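Local structure of sialyltransferase 0160 (Photobacterium damselae, 4R84) at residues P118-Y123 and Q149-W154; R196-F201 and K226-S231; I215-Y220 and A264-G269. The protein probably transfers sialic acid from CMP-sialic acid to galactose-ended acceptor sugars, forming alpha-2,6 linkages. All blocks are in the same frame, centred on the assembly; numbering follows the deposited sequence.

Interaction 1: P118-Y123 and Q149-W154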
loop_
_atom_site.group_PDB
_atom_site.type_symbol
_atom_site.label_atom_id
_atom_site.label_comp_id
_atom_site.label_asym_id
_atom_site.label_seq_id
_atom_site.Cartn_x
_atom_site.Cartn_y
_atom_site.Cartn_z
ATOM N N PRO A 118 13.802 -11.188 -14.776
ATOM C CA PRO A 118 13.773 -10.748 -13.381
ATOM C C PRO A 118 12.788 -9.593 -13.212
ATOM O O PRO A 118 12.483 -8.903 -14.192
ATOM C CB PRO A 118 15.199 -10.274 -13.124
ATOM C CG PRO A 118 15.714 -9.883 -14.496
ATOM C CD PRO A 118 15.092 -10.907 -15.427
ATOM N N THR A 119 12.322 -9.403 -11.985
ATOM C CA THR A 119 11.369 -8.335 -11.658
ATOM C C THR A 119 11.992 -7.425 -10.629
ATOM O O THR A 119 12.539 -7.904 -9.612
ATOM C CB THR A 119 10.036 -8.905 -11.119
ATOM O OG1 THR A 119 9.426 -9.724 -12.122
ATOM C CG2 THR A 119 9.061 -7.765 -10.737
ATOM N N LEU A 120 11.930 -6.119 -10.905
ATOM C CA LEU A 120 12.333 -5.101 -9.948
ATOM C C LEU A 120 11.062 -4.430 -9.446
ATOM O O LEU A 120 10.281 -3.925 -10.253
ATOM C CB LEU A 120 13.272 -4.072 -10.583
ATOM C CG LEU A 120 13.636 -2.879 -9.701
ATOM C CD1 LEU A 120 14.527 -3.325 -8.539
ATOM C CD2 LEU A 120 14.287 -1.780 -10.517
ATOM N N GLU A 121 10.859 -4.444 -8.130
ATOM C CA GLU A 121 9.712 -3.777 -7.521
ATOM C C GLU A 121 10.153 -2.411 -7.012
ATOM O O GLU A 121 11.124 -2.318 -6.264
ATOM C CB GLU A 121 9.134 -4.612 -6.375
ATOM C CG GLU A 121 8.755 -6.043 -6.756
ATOM C CD GLU A 121 8.418 -6.886 -5.543
ATOM O OE1 GLU A 121 8.138 -6.308 -4.457
ATOM O OE2 GLU A 121 8.434 -8.131 -5.673
ATOM N N VAL A 122 9.429 -1.357 -7.404
ATOM C CA VAL A 122 9.844 0.012 -7.050
ATOM C C VAL A 122 8.736 0.664 -6.248
ATOM O O VAL A 122 7.605 0.715 -6.711
ATOM C CB VAL A 122 10.154 0.836 -8.308
ATOM C CG1 VAL A 122 10.580 2.283 -7.958
ATOM C CG2 VAL A 122 11.278 0.146 -9.100
ATOM N N TYR A 123 9.078 1.143 -5.047
ATOM C CA TYR A 123 8.109 1.684 -4.093
ATOM C C TYR A 123 8.427 3.134 -3.791
ATOM O O TYR A 123 9.545 3.443 -3.417
ATOM C CB TYR A 123 8.135 0.860 -2.795
ATOM C CG TYR A 123 7.720 -0.572 -2.988
ATOM C CD1 TYR A 123 8.640 -1.544 -3.420
ATOM C CD2 TYR A 123 6.426 -0.954 -2.757
ATOM C CE1 TYR A 123 8.240 -2.870 -3.601
ATOM C CE2 TYR A 123 6.013 -2.255 -2.927
ATOM C CZ TYR A 123 6.929 -3.208 -3.369
ATOM O OH TYR A 123 6.507 -4.504 -3.532
ATOM N N GLN A 149 14.265 -8.091 -6.417
ATOM C CA GLN A 149 14.877 -6.953 -5.750
ATOM C C GLN A 149 13.828 -5.842 -5.596
ATOM O O GLN A 149 12.945 -5.692 -6.438
ATOM C CB GLN A 149 16.074 -6.450 -6.556
ATOM C CG GLN A 149 16.819 -5.300 -5.916
ATOM C CD GLN A 149 17.411 -5.668 -4.580
ATOM O OE1 GLN A 149 17.909 -6.791 -4.389
ATOM N NE2 GLN A 149 17.347 -4.732 -3.629
ATOM N N ARG A 150 13.936 -5.087 -4.508
ATOM C CA ARG A 150 12.992 -4.015 -4.211
ATOM C C ARG A 150 13.755 -2.739 -3.947
ATOM O O ARG A 150 14.714 -2.741 -3.178
ATOM C CB ARG A 150 12.125 -4.359 -2.992
ATOM C CG ARG A 150 11.407 -5.703 -3.130
ATOM C CD ARG A 150 10.405 -6.063 -2.003
ATOM N NE ARG A 150 9.696 -7.221 -2.530
ATOM C CZ ARG A 150 10.118 -8.482 -2.441
ATOM N NH1 ARG A 150 11.158 -8.812 -1.682
ATOM N NH2 ARG A 150 9.441 -9.424 -3.066
ATOM N N PHE A 151 13.340 -1.658 -4.608
ATOM C CA PHE A 151 13.899 -0.339 -4.334
ATOM C C PHE A 151 12.821 0.445 -3.622
ATOM O O PHE A 151 11.722 0.544 -4.147
ATOM C CB PHE A 151 14.299 0.384 -5.613
ATOM C CG PHE A 151 15.513 -0.196 -6.304
ATOM C CD1 PHE A 151 16.235 -1.233 -5.740
ATOM C CD2 PHE A 151 15.960 0.361 -7.489
ATOM C CE1 PHE A 151 17.367 -1.745 -6.374
ATOM C CE2 PHE A 151 17.106 -0.160 -8.142
ATOM C CZ PHE A 151 17.801 -1.199 -7.568
ATOM N N VAL A 152 13.138 1.026 -2.466
ATOM C CA VAL A 152 12.103 1.648 -1.626
ATOM C C VAL A 152 12.470 3.068 -1.207
ATOM O O VAL A 152 13.516 3.301 -0.594
ATOM C CB VAL A 152 11.825 0.812 -0.356
ATOM C CG1 VAL A 152 10.763 1.518 0.517
ATOM C CG2 VAL A 152 11.326 -0.614 -0.698
ATOM N N SER A 153 11.574 4.006 -1.515
ATOM C CA SER A 153 11.713 5.400 -1.092
ATOM C C SER A 153 10.463 5.843 -0.383
ATOM O O SER A 153 9.501 6.252 -1.032
ATOM C CB SER A 153 11.967 6.309 -2.296
ATOM O OG SER A 153 13.268 6.070 -2.809
ATOM N N TRP A 154 10.492 5.753 0.946
ATOM C CA TRP A 154 9.364 6.097 1.801
ATOM C C TRP A 154 9.769 7.202 2.757
ATOM O O TRP A 154 10.811 7.118 3.393
ATOM C CB TRP A 154 8.912 4.903 2.625
ATOM C CG TRP A 154 8.212 3.816 1.901
ATOM C CD1 TRP A 154 7.528 3.902 0.725
ATOM C CD2 TRP A 154 8.130 2.457 2.328
ATOM N NE1 TRP A 154 7.024 2.652 0.394
ATOM C CE2 TRP A 154 7.383 1.755 1.364
ATOM C CE3 TRP A 154 8.645 1.754 3.428
ATOM C CZ2 TRP A 154 7.114 0.387 1.473
ATOM C CZ3 TRP A 154 8.375 0.394 3.540
ATOM C CH2 TRP A 154 7.618 -0.275 2.564
HETATM O O HOH W 1 15.137 -8.571 -9.442
#
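Glu121 and Arg150 leave neighbouring strands side by side and meet in a buried salt bridge, with Arg150 NE 2.6 Å from Glu121 OE1. The nitrogen comes from above the carboxylate, whose plane is turned 68° from the guanidinium, and the second bond, Arg150 NH2 to Glu121 OE2, is weak at 3.1 Å. Tyr123 OH donates to the same OE1 at 2.6 Å from the opposite face, so this oxygen is gripped twice; Asn148 holds OE2. On the other side of the sheet Leu120, its CG anti to the backbone N (chi1 174°), lays CD1 over the centre of the Phe151 ring, 3.8 Å from the centroid. Four backbone bonds run between these two packed faces, pairing the parallel strands of a beta-alpha-beta unit of the Rossmann fold whose helix is 129-144. The beginning of the pairing is looser. Thr119 O and Gln149 N stand 3.6 Å apart and share a bridging water, while the Gln149 side chain bends away. A polar glutamine suits that partly exposed margin. Inside, a carboxylate facing both a guanidinium and a phenol donor would be expected to stay ionised, its charge balanced despite burial.

Interaction 2: R196-F201 and K226-S231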
loop_
_atom_site.group_PDB
_atom_site.type_symbol
_atom_site.label_atom_id
_atom_site.label_comp_id
_atom_site.label_asym_id
_atom_site.label_seq_id
_atom_site.Cartn_x
_atom_site.Cartn_y
_atom_site.Cartn_z
ATOM N N ARG A 196 16.871 -8.914 -19.577
ATOM C CA ARG A 196 15.497 -8.410 -19.682
ATOM C C ARG A 196 15.053 -7.966 -18.299
ATOM O O ARG A 196 15.586 -8.454 -17.312
ATOM C CB ARG A 196 14.541 -9.492 -20.215
ATOM C CG ARG A 196 14.702 -9.876 -21.662
ATOM C CD ARG A 196 13.570 -10.803 -22.088
ATOM N NE ARG A 196 13.607 -12.107 -21.423
ATOM C CZ ARG A 196 12.527 -12.754 -20.975
ATOM N NH1 ARG A 196 11.328 -12.191 -21.068
ATOM N NH2 ARG A 196 12.648 -13.946 -20.389
ATOM N N LEU A 197 14.082 -7.060 -18.209
ATOM C CA LEU A 197 13.604 -6.638 -16.897
ATOM C C LEU A 197 12.125 -6.259 -16.911
ATOM O O LEU A 197 11.684 -5.534 -17.797
ATOM C CB LEU A 197 14.437 -5.449 -16.386
ATOM C CG LEU A 197 14.020 -4.918 -15.005
ATOM C CD1 LEU A 197 14.341 -5.972 -13.934
ATOM C CD2 LEU A 197 14.716 -3.584 -14.719
ATOM N N ASN A 198 11.375 -6.774 -15.934
ATOM C CA ASN A 198 10.040 -6.277 -15.626
ATOM C C ASN A 198 10.115 -5.349 -14.424
ATOM O O ASN A 198 10.746 -5.670 -13.416
ATOM C CB ASN A 198 9.073 -7.419 -15.318
ATOM C CG ASN A 198 8.715 -8.223 -16.547
ATOM O OD1 ASN A 198 8.556 -7.676 -17.639
ATOM N ND2 ASN A 198 8.606 -9.529 -16.380
ATOM N N ILE A 199 9.452 -4.205 -14.523
ATOM C CA ILE A 199 9.380 -3.301 -13.388
ATOM C C ILE A 199 7.943 -3.193 -12.918
ATOM O O ILE A 199 7.037 -2.994 -13.727
ATOM C CB ILE A 199 9.920 -1.895 -13.735
ATOM C CG1 ILE A 199 11.401 -1.961 -14.122
ATOM C CG2 ILE A 199 9.683 -0.923 -12.569
ATOM C CD1 ILE A 199 11.949 -0.650 -14.661
ATOM N N GLU A 200 7.739 -3.382 -11.616
ATOM C CA GLU A 200 6.444 -3.148 -10.977
ATOM C C GLU A 200 6.530 -1.875 -10.155
ATOM O O GLU A 200 7.447 -1.742 -9.343
ATOM C CB GLU A 200 6.058 -4.308 -10.073
ATOM C CG GLU A 200 5.698 -5.595 -10.801
ATOM C CD GLU A 200 5.531 -6.771 -9.859
ATOM O OE1 GLU A 200 5.667 -6.608 -8.626
ATOM O OE2 GLU A 200 5.281 -7.885 -10.355
ATOM N N PHE A 201 5.573 -0.955 -10.337
ATOM C CA PHE A 201 5.555 0.297 -9.586
ATOM C C PHE A 201 4.484 0.271 -8.509
ATOM O O PHE A 201 3.418 -0.297 -8.719
ATOM C CB PHE A 201 5.281 1.489 -10.500
ATOM C CG PHE A 201 6.426 1.854 -11.392
ATOM C CD1 PHE A 201 7.668 2.188 -10.857
ATOM C CD2 PHE A 201 6.234 1.951 -12.761
ATOM C CE1 PHE A 201 8.719 2.559 -11.695
ATOM C CE2 PHE A 201 7.281 2.329 -13.600
ATOM C CZ PHE A 201 8.521 2.638 -13.057
ATOM N N LYS A 226 10.190 -3.746 -19.428
ATOM C CA LYS A 226 8.741 -3.619 -19.493
ATOM C C LYS A 226 8.206 -3.167 -18.149
ATOM O O LYS A 226 8.580 -3.720 -17.116
ATOM C CB LYS A 226 8.090 -4.945 -19.888
ATOM C CG LYS A 226 6.569 -4.877 -20.041
ATOM C CD LYS A 226 6.008 -6.121 -20.716
ATOM C CE LYS A 226 4.500 -6.256 -20.499
ATOM N NZ LYS A 226 4.196 -6.695 -19.103
ATOM N N ILE A 227 7.322 -2.178 -18.173
ATOM C CA ILE A 227 6.572 -1.810 -16.978
ATOM C C ILE A 227 5.419 -2.801 -16.899
ATOM O O ILE A 227 4.452 -2.717 -17.669
ATOM C CB ILE A 227 6.052 -0.374 -17.023
ATOM C CG1 ILE A 227 7.159 0.611 -17.427
ATOM C CG2 ILE A 227 5.432 0.011 -15.680
ATOM C CD1 ILE A 227 8.442 0.531 -16.573
ATOM N N SER A 228 5.545 -3.784 -16.016
ATOM C CA SER A 228 4.610 -4.900 -16.018
ATOM C C SER A 228 3.362 -4.629 -15.173
ATOM O O SER A 228 2.334 -5.267 -15.359
ATOM C CB SER A 228 5.300 -6.174 -15.532
ATOM O OG SER A 228 5.873 -6.014 -14.239
ATOM N N HIS A 229 3.463 -3.724 -14.212
ATOM C CA HIS A 229 2.321 -3.438 -13.344
ATOM C C HIS A 229 2.491 -2.126 -12.582
ATOM O O HIS A 229 3.596 -1.770 -12.190
ATOM C CB HIS A 229 2.120 -4.557 -12.333
ATOM C CG HIS A 229 0.736 -4.604 -11.772
ATOM N ND1 HIS A 229 0.381 -3.953 -10.609
ATOM C CD2 HIS A 229 -0.392 -5.193 -12.234
ATOM C CE1 HIS A 229 -0.901 -4.156 -10.369
ATOM N NE2 HIS A 229 -1.395 -4.902 -11.340
ATOM N N ILE A 230 1.374 -1.427 -12.347
ATOM C CA ILE A 230 1.384 -0.205 -11.551
ATOM C C ILE A 230 0.294 -0.354 -10.500
ATOM O O ILE A 230 -0.825 -0.713 -10.839
ATOM C CB ILE A 230 1.113 1.043 -12.416
ATOM C CG1 ILE A 230 2.143 1.154 -13.531
ATOM C CG2 ILE A 230 1.111 2.322 -11.557
ATOM C CD1 ILE A 230 1.894 2.333 -14.481
ATOM N N SER A 231 0.636 -0.154 -9.229
ATOM C CA SER A 231 -0.371 -0.180 -8.152
ATOM C C SER A 231 -0.381 1.192 -7.515
ATOM O O SER A 231 0.648 1.634 -6.996
ATOM C CB SER A 231 -0.073 -1.252 -7.099
ATOM O OG SER A 231 -0.158 -2.576 -7.629
HETATM O O HOH W 2 5.320 -8.130 -12.829
HETATM O O HOH W 3 2.541 -2.956 -9.104
#
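The Phe201 ring packs on Ile227 and Ile230 of the neighbouring strand. Over one face lies CG2 of Ile199, 3.7 Å above the plane and offset toward the rim, while CG1 of Ile230 sits at the edge. Ile227 comes in obliquely, its CG2 3.6 Å from Phe201 CD2 and its CD1 near CE2. Ile215 and Ile216 of helix 213-219 also touch the ring, which makes a large apolar side chain fitting here. The His229 ring, by contrast, meets polar groups at its edge: Ser231 OG and a water 2.8 Å from His229 ND1 lie in its plane, and that water donates to Phe201 O. The imidazole plane is turned 70° from the Glu200 carboxylate, and the two side chains meet through carbon, Glu200 CG lying 4.0 Å from His229 CB.

Strands 197-204 and 225-233 are parallel neighbours in the Rossmann-type sheet, but their pairing slips by one residue. Ile199 faces Ile227, whereas Glu200 faces His229, and the extra residue, Ser228, forms a beta bulge with a nearly helical backbone (psi -23°). Ser228 N still bonds to Ile199 O at 2.8 Å, and Phe201 N resumes the pattern on His229 O. The bulge turns the Ser228 side chain toward the other strand, with OG between its own N and carbonyl carbon (chi1 57°) and 3.5 Å from Glu200 CG. The small serine side chain suits a place so close to Glu200 and to the backbone of Ile199. A water joins Ser228 OG to Glu200 OE2, to which it donates at 2.5 Å, while Tyr202 OH holds OE1. Farther back, Asn198 and Lys226 point the same way side by side, Asn198 OD1 lying 3.6 Å from Lys226 CB; the exposed lysine runs extended to CE, then bends at its last torsion, a long aliphatic stem suited to this margin.

Interaction 3: I215-Y220 and A264-G269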
loop_
_atom_site.group_PDB
_atom_site.type_symbol
_atom_site.label_atom_id
_atom_site.label_comp_id
_atom_site.label_asym_id
_atom_site.label_seq_id
_atom_site.Cartn_x
_atom_site.Cartn_y
_atom_site.Cartn_z
ATOM N N ILE A 215 11.107 7.945 -14.065
ATOM C CA ILE A 215 11.694 6.631 -14.237
ATOM C C ILE A 215 11.310 6.059 -15.605
ATOM O O ILE A 215 12.148 5.480 -16.323
ATOM C CB ILE A 215 11.237 5.654 -13.134
ATOM C CG1 ILE A 215 11.631 6.188 -11.752
ATOM C CG2 ILE A 215 11.845 4.261 -13.389
ATOM C CD1 ILE A 215 10.939 5.449 -10.582
ATOM N N ILE A 216 10.036 6.209 -15.965
ATOM C CA ILE A 216 9.536 5.650 -17.223
ATOM C C ILE A 216 10.175 6.294 -18.459
ATOM O O ILE A 216 10.536 5.593 -19.399
ATOM C CB ILE A 216 8.018 5.779 -17.316
ATOM C CG1 ILE A 216 7.369 4.848 -16.287
ATOM C CG2 ILE A 216 7.534 5.449 -18.737
ATOM C CD1 ILE A 216 5.873 4.952 -16.216
ATOM N N GLN A 217 10.341 7.615 -18.453
ATOM C CA GLN A 217 10.859 8.314 -19.638
ATOM C C GLN A 217 12.234 7.830 -20.126
ATOM O O GLN A 217 12.380 7.534 -21.312
ATOM C CB GLN A 217 10.906 9.825 -19.390
ATOM C CG GLN A 217 9.556 10.497 -19.531
ATOM C CD GLN A 217 9.616 11.978 -19.239
ATOM O OE1 GLN A 217 10.431 12.429 -18.438
ATOM N NE2 GLN A 217 8.763 12.749 -19.904
ATOM N N PRO A 218 13.253 7.757 -19.242
ATOM C CA PRO A 218 14.541 7.312 -19.796
ATOM C C PRO A 218 14.592 5.831 -20.187
ATOM O O PRO A 218 15.502 5.429 -20.911
ATOM C CB PRO A 218 15.533 7.607 -18.660
ATOM C CG PRO A 218 14.710 7.623 -17.427
ATOM C CD PRO A 218 13.373 8.164 -17.829
ATOM N N LEU A 219 13.624 5.033 -19.744
ATOM C CA LEU A 219 13.617 3.620 -20.082
ATOM C C LEU A 219 12.698 3.334 -21.257
ATOM O O LEU A 219 12.617 2.197 -21.720
ATOM C CB LEU A 219 13.161 2.785 -18.884
ATOM C CG LEU A 219 14.054 2.797 -17.645
ATOM C CD1 LEU A 219 13.341 2.097 -16.493
ATOM C CD2 LEU A 219 15.402 2.146 -17.944
ATOM N N TYR A 220 11.987 4.359 -21.721
ATOM C CA TYR A 220 10.853 4.138 -22.615
ATOM C C TYR A 220 11.225 3.402 -23.902
ATOM O O TYR A 220 10.488 2.524 -24.370
ATOM C CB TYR A 220 10.186 5.464 -22.970
ATOM C CG TYR A 220 8.876 5.277 -23.686
ATOM C CD1 TYR A 220 8.838 5.115 -25.069
ATOM C CD2 TYR A 220 7.675 5.275 -22.988
ATOM C CE1 TYR A 220 7.646 4.931 -25.731
ATOM C CE2 TYR A 220 6.475 5.107 -23.645
ATOM C CZ TYR A 220 6.469 4.935 -25.019
ATOM O OH TYR A 220 5.284 4.766 -25.689
ATOM N N ALA A 264 0.605 9.584 -22.903
ATOM C CA ALA A 264 1.411 8.649 -23.700
ATOM C C ALA A 264 2.597 9.317 -24.400
ATOM O O ALA A 264 3.717 8.802 -24.366
ATOM C CB ALA A 264 0.530 7.953 -24.724
ATOM N N ASN A 265 2.354 10.451 -25.052
ATOM C CA ASN A 265 3.413 11.137 -25.784
ATOM C C ASN A 265 4.437 11.770 -24.858
ATOM O O ASN A 265 5.610 11.865 -25.198
ATOM C CB ASN A 265 2.831 12.208 -26.708
ATOM C CG ASN A 265 1.976 11.623 -27.810
ATOM O OD1 ASN A 265 2.127 10.464 -28.177
ATOM N ND2 ASN A 265 1.064 12.431 -28.342
ATOM N N TYR A 266 3.987 12.205 -23.688
ATOM C CA TYR A 266 4.893 12.771 -22.697
ATOM C C TYR A 266 5.848 11.693 -22.199
ATOM O O TYR A 266 7.059 11.911 -22.091
ATOM C CB TYR A 266 4.105 13.373 -21.530
ATOM C CG TYR A 266 4.979 14.026 -20.491
ATOM C CD1 TYR A 266 5.466 15.316 -20.679
ATOM C CD2 TYR A 266 5.304 13.364 -19.312
ATOM C CE1 TYR A 266 6.268 15.920 -19.730
ATOM C CE2 TYR A 266 6.104 13.962 -18.359
ATOM C CZ TYR A 266 6.582 15.244 -18.573
ATOM O OH TYR A 266 7.374 15.849 -17.621
ATOM N N LEU A 267 5.292 10.524 -21.900
ATOM C CA LEU A 267 6.097 9.409 -21.441
ATOM C C LEU A 267 7.059 8.948 -22.534
ATOM O O LEU A 267 8.203 8.600 -22.240
ATOM C CB LEU A 267 5.217 8.243 -20.976
ATOM C CG LEU A 267 4.307 8.499 -19.766
ATOM C CD1 LEU A 267 3.513 7.229 -19.399
ATOM C CD2 LEU A 267 5.140 8.963 -18.592
ATOM N N ALA A 268 6.595 8.970 -23.785
ATOM C CA ALA A 268 7.402 8.510 -24.925
ATOM C C ALA A 268 8.513 9.502 -25.287
ATOM O O ALA A 268 9.375 9.204 -26.116
ATOM C CB ALA A 268 6.515 8.247 -26.134
ATOM N N GLY A 269 8.469 10.681 -24.679
ATOM C CA GLY A 269 9.476 11.708 -24.883
ATOM C C GLY A 269 9.439 12.347 -26.256
ATOM O O GLY A 269 10.472 12.741 -26.799
HETATM O O HOH W 4 10.735 8.935 -23.066
#
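Tyr220 lays its ring flat on the backbone of Ala268, whose CA stands over the ring centre, 3.5 Å from the centroid and 2° off the normal, in a CH-pi contact. Ala268 CB lies over the same face, 3.5 Å from Tyr220 CZ, and the small methyl of alanine suits so close an approach. Chi1 of -170° sets the Tyr220 ring opposite its own N and carries it across to the other segment. Gln217 crosses Tyr266 obliquely: its extended chain places NE2 above the Tyr266 ring, toward the rim, 3.3 Å from CE2, with amide and ring planes 34° apart. The same NE2 bonds to Tyr266 O at 2.9 Å, coming from above the carbonyl plane. From the opposite face Gly269 N reaches that oxygen, part of the Schellman motif that ends helix 252-267; the positive phi of Gly269 suits glycine. The contact joins the ends of helices 213-219 and 252-267, where Tyr266 O and Gln217 O, each already bonded within its own segment, take a second donor. One water donates to Gln217 O and to Leu267 O, at 2.8 and 2.7 Å. Deeper in, Ile216 CG2 and Leu267 CD2 meet as buried aliphatic ends, bordered by Trp284 and Tyr288.

Overall arrangement
Interactions 1 and 2 lie in one sheet, their centres about 10 Å apart, because strands 106-125 and 197-204 are neighbours: Leu120 N to Asn198 O and Val122 N to Glu200 O, both 2.8 Å, are probable hydrogen bonds between them. Together they set the strand order 149-154, 106-125, 197-204, 225-233 in this Rossmann-like part of the GT-B enzyme. Interaction 3 lies about 14 Å from interaction 2 and 19 Å from interaction 1, with Ile215, Ile216 and Leu219 of helix 213-219 resting on Phe201 and Ile199. Interaction 1 closes before the others open, whereas the segments of interactions 2 and 3 alternate along the chain, and the packing of helix 213-219 on the sheet brings them together in space.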